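Local coordinates for DNA mismatch repair protein MutS (Thermus aquaticus, PDB 1EWQ) that binds mismatched and otherwise damaged DNA in the repair of mismatches and has a weak ATPase activity, at residues 577-583 with 707-713; 422-426 with 437-441. One frame throughout, in Å; residues are numbered along the deposited sequence.

Contact 1: residues 577-583 with 707-713; sequences ELVLITG and RLKNLHV
The central sheet of the P-loop NTPase domain holds this contact: the strand that runs into the predicted ATP-binding (Walker A) loop at Gly583 pairs in parallel, Leu578 to Thr582 lying beside Leu708 to His712. The pairing is regular: the main chain of 577-583 donates from Leu578, Leu580 and Thr582 and accepts at Leu578, Leu580 and Thr582, giving six backbone hydrogen bonds. Among them, Leu580 N reaches Lys709 O at 2.8 Å and Thr582 N meets Leu711 O at 3.0 Å. On its other edge 578-582 is bonded to strand 690-694, so it is an inner strand of the sheet.

Side chains of successive pairs alternate between the two faces. One carries Val579, Ile581 and Leu711, where Val579 CG1 lies 3.8 Å from Leu711 CD1 and crosses it at a slant, while CG1 of Ile581 runs alongside Leu711 CB. At the start of this face the Lys709 chain, bent at chi3 (-69°), brings NZ within 3.5 Å of Glu577 OE1, a long salt bridge; the same NZ is hydrogen-bonded to Glu573 O. The other face carries Leu578, Leu580 and Leu708. Leu578 and Leu708 lie side by side, pointing the same way, and Leu580 CD1 sits 3.9 Å from Leu708 CD1.

Further along this second face the packing turns polar. Asn710 ND2 is taken by Thr701 O, and Thr582 OG1 bonds to Ala733 N. Asn710 lies alongside Leu580, its OD1 facing the leucine's CB. A water links the two strands here, hydrogen-bonded to Thr582 OG1 at 2.8 Å, to Asn710 OD1 at 2.7 Å and to Leu711 O at 2.8 Å.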
loop_
_atom_site.group_PDB
_atom_site.type_symbol
_atom_site.label_atom_id
_atom_site.label_comp_id
_atom_site.label_asym_id
_atom_site.label_seq_id
_atom_site.Cartn_x
_atom_site.Cartn_y
_atom_site.Cartn_z
ATOM N N GLU C 577 -32.912 12.127 -28.819
ATOM C CA GLU C 577 -32.717 11.106 -29.843
ATOM C C GLU C 577 -31.939 9.869 -29.375
ATOM O O GLU C 577 -31.195 9.921 -28.393
ATOM C CB GLU C 577 -31.987 11.726 -31.044
ATOM C CG GLU C 577 -32.813 12.754 -31.809
ATOM C CD GLU C 577 -31.986 13.589 -32.778
ATOM O OE1 GLU C 577 -31.113 14.357 -32.315
ATOM O OE2 GLU C 577 -32.216 13.479 -34.005
ATOM N N LEU C 578 -32.140 8.759 -30.082
ATOM C CA LEU C 578 -31.438 7.509 -29.812
ATOM C C LEU C 578 -30.299 7.535 -30.828
ATOM O O LEU C 578 -30.517 7.301 -32.018
ATOM C CB LEU C 578 -32.347 6.317 -30.101
ATOM C CG LEU C 578 -31.935 4.908 -29.671
ATOM C CD1 LEU C 578 -32.370 3.948 -30.757
ATOM C CD2 LEU C 578 -30.450 4.793 -29.443
ATOM N N VAL C 579 -29.091 7.833 -30.364
ATOM C CA VAL C 579 -27.934 7.929 -31.247
ATOM C C VAL C 579 -27.056 6.691 -31.198
ATOM O O VAL C 579 -26.375 6.446 -30.209
ATOM C CB VAL C 579 -27.067 9.160 -30.872
ATOM C CG1 VAL C 579 -25.820 9.206 -31.727
ATOM C CG2 VAL C 579 -27.874 10.434 -31.042
ATOM N N LEU C 580 -27.065 5.910 -32.267
ATOM C CA LEU C 580 -26.250 4.706 -32.310
ATOM C C LEU C 580 -24.925 5.063 -32.948
ATOM O O LEU C 580 -24.890 5.803 -33.940
ATOM C CB LEU C 580 -26.927 3.622 -33.143
ATOM C CG LEU C 580 -28.286 3.118 -32.663
ATOM C CD1 LEU C 580 -28.903 2.285 -33.765
ATOM C CD2 LEU C 580 -28.126 2.297 -31.379
ATOM N N ILE C 581 -23.841 4.544 -32.374
ATOM C CA ILE C 581 -22.506 4.795 -32.892
ATOM C C ILE C 581 -21.823 3.469 -33.187
ATOM O O ILE C 581 -21.368 2.775 -32.279
ATOM C CB ILE C 581 -21.648 5.584 -31.883
ATOM C CG1 ILE C 581 -22.354 6.891 -31.526
ATOM C CG2 ILE C 581 -20.279 5.855 -32.467
ATOM C CD1 ILE C 581 -21.655 7.719 -30.476
ATOM N N THR C 582 -21.766 3.123 -34.467
ATOM C CA THR C 582 -21.144 1.881 -34.900
ATOM C C THR C 582 -19.678 2.123 -35.258
ATOM O O THR C 582 -19.212 3.255 -35.257
ATOM C CB THR C 582 -21.905 1.283 -36.119
ATOM O OG1 THR C 582 -22.258 2.334 -37.030
ATOM C CG2 THR C 582 -23.168 0.579 -35.660
ATOM N N GLY C 583 -18.954 1.051 -35.550
ATOM C CA GLY C 583 -17.551 1.178 -35.888
ATOM C C GLY C 583 -16.714 0.360 -34.920
ATOM O O GLY C 583 -17.215 -0.074 -33.882
ATOM N N ARG C 707 -36.804 8.728 -34.079
ATOM C CA ARG C 707 -35.762 9.545 -33.479
ATOM C C ARG C 707 -34.431 8.802 -33.362
ATOM O O ARG C 707 -33.578 9.163 -32.552
ATOM C CB ARG C 707 -36.217 10.051 -32.110
ATOM C CG ARG C 707 -37.414 10.999 -32.152
ATOM C CD ARG C 707 -37.803 11.449 -30.744
ATOM N NE ARG C 707 -38.219 10.329 -29.891
ATOM C CZ ARG C 707 -39.433 9.784 -29.901
ATOM N NH1 ARG C 707 -40.383 10.251 -30.714
ATOM N NH2 ARG C 707 -39.701 8.760 -29.103
ATOM N N LEU C 708 -34.257 7.763 -34.174
ATOM C CA LEU C 708 -33.014 7.011 -34.163
ATOM C C LEU C 708 -32.057 7.678 -35.138
ATOM O O LEU C 708 -32.411 7.931 -36.289
ATOM C CB LEU C 708 -33.251 5.554 -34.578
ATOM C CG LEU C 708 -32.058 4.582 -34.582
ATOM C CD1 LEU C 708 -32.558 3.142 -34.722
ATOM C CD2 LEU C 708 -31.122 4.906 -35.726
ATOM N N LYS C 709 -30.851 7.978 -34.669
ATOM C CA LYS C 709 -29.840 8.599 -35.511
ATOM C C LYS C 709 -28.570 7.745 -35.543
ATOM O O LYS C 709 -28.156 7.184 -34.528
ATOM C CB LYS C 709 -29.496 10.006 -35.010
ATOM C CG LYS C 709 -28.461 10.697 -35.873
ATOM C CD LYS C 709 -27.952 12.004 -35.254
ATOM C CE LYS C 709 -29.017 13.087 -35.247
ATOM N NZ LYS C 709 -28.476 14.338 -34.667
ATOM N N ASN C 710 -27.957 7.654 -36.716
ATOM C CA ASN C 710 -26.741 6.881 -36.878
ATOM C C ASN C 710 -25.476 7.722 -37.040
ATOM O O ASN C 710 -25.453 8.721 -37.758
ATOM C CB ASN C 710 -26.878 5.931 -38.074
ATOM C CG ASN C 710 -27.633 4.663 -37.723
ATOM O OD1 ASN C 710 -27.214 3.906 -36.845
ATOM N ND2 ASN C 710 -28.748 4.423 -38.404
ATOM N N LEU C 711 -24.436 7.298 -36.328
ATOM C CA LEU C 711 -23.114 7.897 -36.363
ATOM C C LEU C 711 -22.158 6.700 -36.323
ATOM O O LEU C 711 -22.570 5.581 -36.018
ATOM C CB LEU C 711 -22.862 8.800 -35.147
ATOM C CG LEU C 711 -23.582 10.145 -35.042
ATOM C CD1 LEU C 711 -23.074 10.884 -33.807
ATOM C CD2 LEU C 711 -23.320 10.983 -36.288
ATOM N N HIS C 712 -20.890 6.930 -36.641
ATOM C CA HIS C 712 -19.918 5.852 -36.622
ATOM C C HIS C 712 -18.502 6.369 -36.730
ATOM O O HIS C 712 -18.263 7.543 -37.030
ATOM C CB HIS C 712 -20.170 4.859 -37.777
ATOM C CG HIS C 712 -19.734 5.362 -39.125
ATOM N ND1 HIS C 712 -20.391 6.371 -39.797
ATOM C CD2 HIS C 712 -18.695 5.004 -39.917
ATOM C CE1 HIS C 712 -19.775 6.612 -40.942
ATOM N NE2 HIS C 712 -18.742 5.797 -41.036
ATOM N N VAL C 713 -17.566 5.476 -36.453
ATOM C CA VAL C 713 -16.159 5.786 -36.574
ATOM C C VAL C 713 -15.651 4.722 -37.533
ATOM O O VAL C 713 -16.283 3.677 -37.701
ATOM C CB VAL C 713 -15.426 5.695 -35.222
ATOM C CG1 VAL C 713 -15.856 6.861 -34.330
ATOM C CG2 VAL C 713 -15.730 4.367 -34.552
HETATM O O HOH W 1 -24.590 3.713 -36.247
#

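Contact 2: residues 422-426 with 437-441; sequences FLELE and TLKVG
Glu426 reaches out from the helix alongside Val440, its aliphatic part against the valine and its carboxylate at the strand's backbone. With CG anti to the backbone N (chi1 -173°) and the chain still extended at chi2, OE2 arrives at Val440 N, 2.8 Å away. The N-H points nearly straight at the oxygen (160°) and uses the anti lone pair, the one turned away from OE1. OE2 also lies 3.3 Å from Lys439 CB, while OE1 makes a salt bridge with Arg430, one turn further along the helix; Arg430 NE in turn bonds to Leu438 O, so the two residues hold the entry to the strand, at Leu438 O and Val440 N.

Val440 points at the helix and divides its methyls. CG2 presses on Glu426 CB at 3.4 Å, and CG1 rests 3.8 Å from Phe422 CB, one turn earlier. In this way an edge strand of a four-stranded antiparallel sheet packs on a long helix, segments 439-441 and 422-426 running roughly antiparallel (154°), consistent with the DNA-contacting domain IV inserted in domain III of MutS proteins. Beyond the valine the Phe422 ring stacks with Tyr448. Replacing Glu426 by alanine removes the carboxylate and is likely to leave Val440 N without that partner and Arg430 without its salt bridge here. Leu438, two residues before Val440, also brings its end in, CD2 4.2 Å from Glu426 CG.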
loop_
_atom_site.group_PDB
_atom_site.type_symbol
_atom_site.label_atom_id
_atom_site.label_comp_id
_atom_site.label_asym_id
_atom_site.label_seq_id
_atom_site.Cartn_x
_atom_site.Cartn_y
_atom_site.Cartn_z
ATOM N N PHE C 422 23.958 37.400 37.063
ATOM C CA PHE C 422 24.935 36.329 36.923
ATOM C C PHE C 422 26.104 36.693 36.023
ATOM O O PHE C 422 27.243 36.297 36.285
ATOM C CB PHE C 422 24.257 35.051 36.428
ATOM C CG PHE C 422 23.303 34.458 37.422
ATOM C CD1 PHE C 422 21.927 34.593 37.259
ATOM C CD2 PHE C 422 23.782 33.791 38.547
ATOM C CE1 PHE C 422 21.045 34.075 38.205
ATOM C CE2 PHE C 422 22.906 33.270 39.498
ATOM C CZ PHE C 422 21.536 33.414 39.326
ATOM N N LEU C 423 25.827 37.455 34.973
ATOM C CA LEU C 423 26.873 37.870 34.054
ATOM C C LEU C 423 27.863 38.762 34.791
ATOM O O LEU C 423 29.075 38.664 34.593
ATOM C CB LEU C 423 26.269 38.632 32.875
ATOM C CG LEU C 423 27.204 38.893 31.694
ATOM C CD1 LEU C 423 27.670 37.571 31.106
ATOM C CD2 LEU C 423 26.468 39.705 30.645
ATOM N N GLU C 424 27.337 39.634 35.645
ATOM C CA GLU C 424 28.166 40.543 36.429
ATOM C C GLU C 424 28.938 39.761 37.482
ATOM O O GLU C 424 30.081 40.087 37.791
ATOM C CB GLU C 424 27.293 41.593 37.114
ATOM C CG GLU C 424 26.793 42.688 36.186
ATOM C CD GLU C 424 25.492 43.307 36.662
ATOM O OE1 GLU C 424 25.282 43.402 37.895
ATOM O OE2 GLU C 424 24.678 43.707 35.798
ATOM N N LEU C 425 28.308 38.731 38.036
ATOM C CA LEU C 425 28.952 37.917 39.049
ATOM C C LEU C 425 30.214 37.264 38.480
ATOM O O LEU C 425 31.256 37.248 39.129
ATOM C CB LEU C 425 27.993 36.837 39.550
ATOM C CG LEU C 425 28.450 36.057 40.782
ATOM C CD1 LEU C 425 28.443 36.996 41.977
ATOM C CD2 LEU C 425 27.536 34.859 41.028
ATOM N N GLU C 426 30.120 36.730 37.266
ATOM C CA GLU C 426 31.267 36.078 36.641
ATOM C C GLU C 426 32.451 37.028 36.580
ATOM O O GLU C 426 33.593 36.622 36.790
ATOM C CB GLU C 426 30.934 35.613 35.219
ATOM C CG GLU C 426 32.049 34.776 34.601
ATOM C CD GLU C 426 31.770 34.358 33.173
ATOM O OE1 GLU C 426 31.928 35.196 32.262
ATOM O OE2 GLU C 426 31.389 33.188 32.964
ATOM N N THR C 437 39.906 32.379 33.651
ATOM C CA THR C 437 38.935 31.517 32.985
ATOM C C THR C 437 37.723 31.115 33.829
ATOM O O THR C 437 36.937 30.263 33.416
ATOM C CB THR C 437 39.606 30.238 32.460
ATOM O OG1 THR C 437 40.328 29.604 33.524
ATOM C CG2 THR C 437 40.557 30.570 31.320
ATOM N N LEU C 438 37.563 31.715 35.006
ATOM C CA LEU C 438 36.416 31.393 35.858
ATOM C C LEU C 438 35.142 31.700 35.081
ATOM O O LEU C 438 35.097 32.640 34.287
ATOM C CB LEU C 438 36.448 32.213 37.152
ATOM C CG LEU C 438 35.287 32.050 38.143
ATOM C CD1 LEU C 438 35.725 32.516 39.516
ATOM C CD2 LEU C 438 34.060 32.834 37.669
ATOM N N LYS C 439 34.106 30.905 35.303
ATOM C CA LYS C 439 32.859 31.123 34.596
ATOM C C LYS C 439 31.613 30.889 35.416
ATOM O O LYS C 439 31.617 30.119 36.368
ATOM C CB LYS C 439 32.806 30.241 33.336
ATOM C CG LYS C 439 33.560 30.835 32.151
ATOM C CD LYS C 439 33.410 30.002 30.880
ATOM C CE LYS C 439 34.101 28.657 31.005
ATOM N NZ LYS C 439 34.060 27.883 29.725
ATOM N N VAL C 440 30.552 31.593 35.043
ATOM C CA VAL C 440 29.252 31.422 35.669
ATOM C C VAL C 440 28.451 30.682 34.604
ATOM O O VAL C 440 28.212 31.209 33.520
ATOM C CB VAL C 440 28.558 32.767 35.971
ATOM C CG1 VAL C 440 27.071 32.528 36.244
ATOM C CG2 VAL C 440 29.214 33.431 37.181
ATOM N N GLY C 441 28.060 29.450 34.897
ATOM C CA GLY C 441 27.306 28.686 33.926
ATOM C C GLY C 441 25.989 28.231 34.497
ATOM O O GLY C 441 25.625 28.596 35.624
#

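Contacts 1 and 2 lie on opposite sides of the chain's centre, their nearest atoms about 83 Å apart, and share no element. Contact 1 joins two strands inside the sheet of the nucleotide-binding domain, its nearest atom about 59 Å from the bound DNA. Contact 2 sets a long helix against an outermost strand, and the nearest atom of contact 2 is about 8 Å from the bound DNA. Their chemistry follows: in 577-583 with 707-713 the main chains bond repeatedly and most side chains of the inner strand are buried, whereas in 422-426 with 437-441 one carboxylate supplies the single hydrogen bond, beside a small apolar patch. The buried area, 701 against 269 Å², reflects that difference.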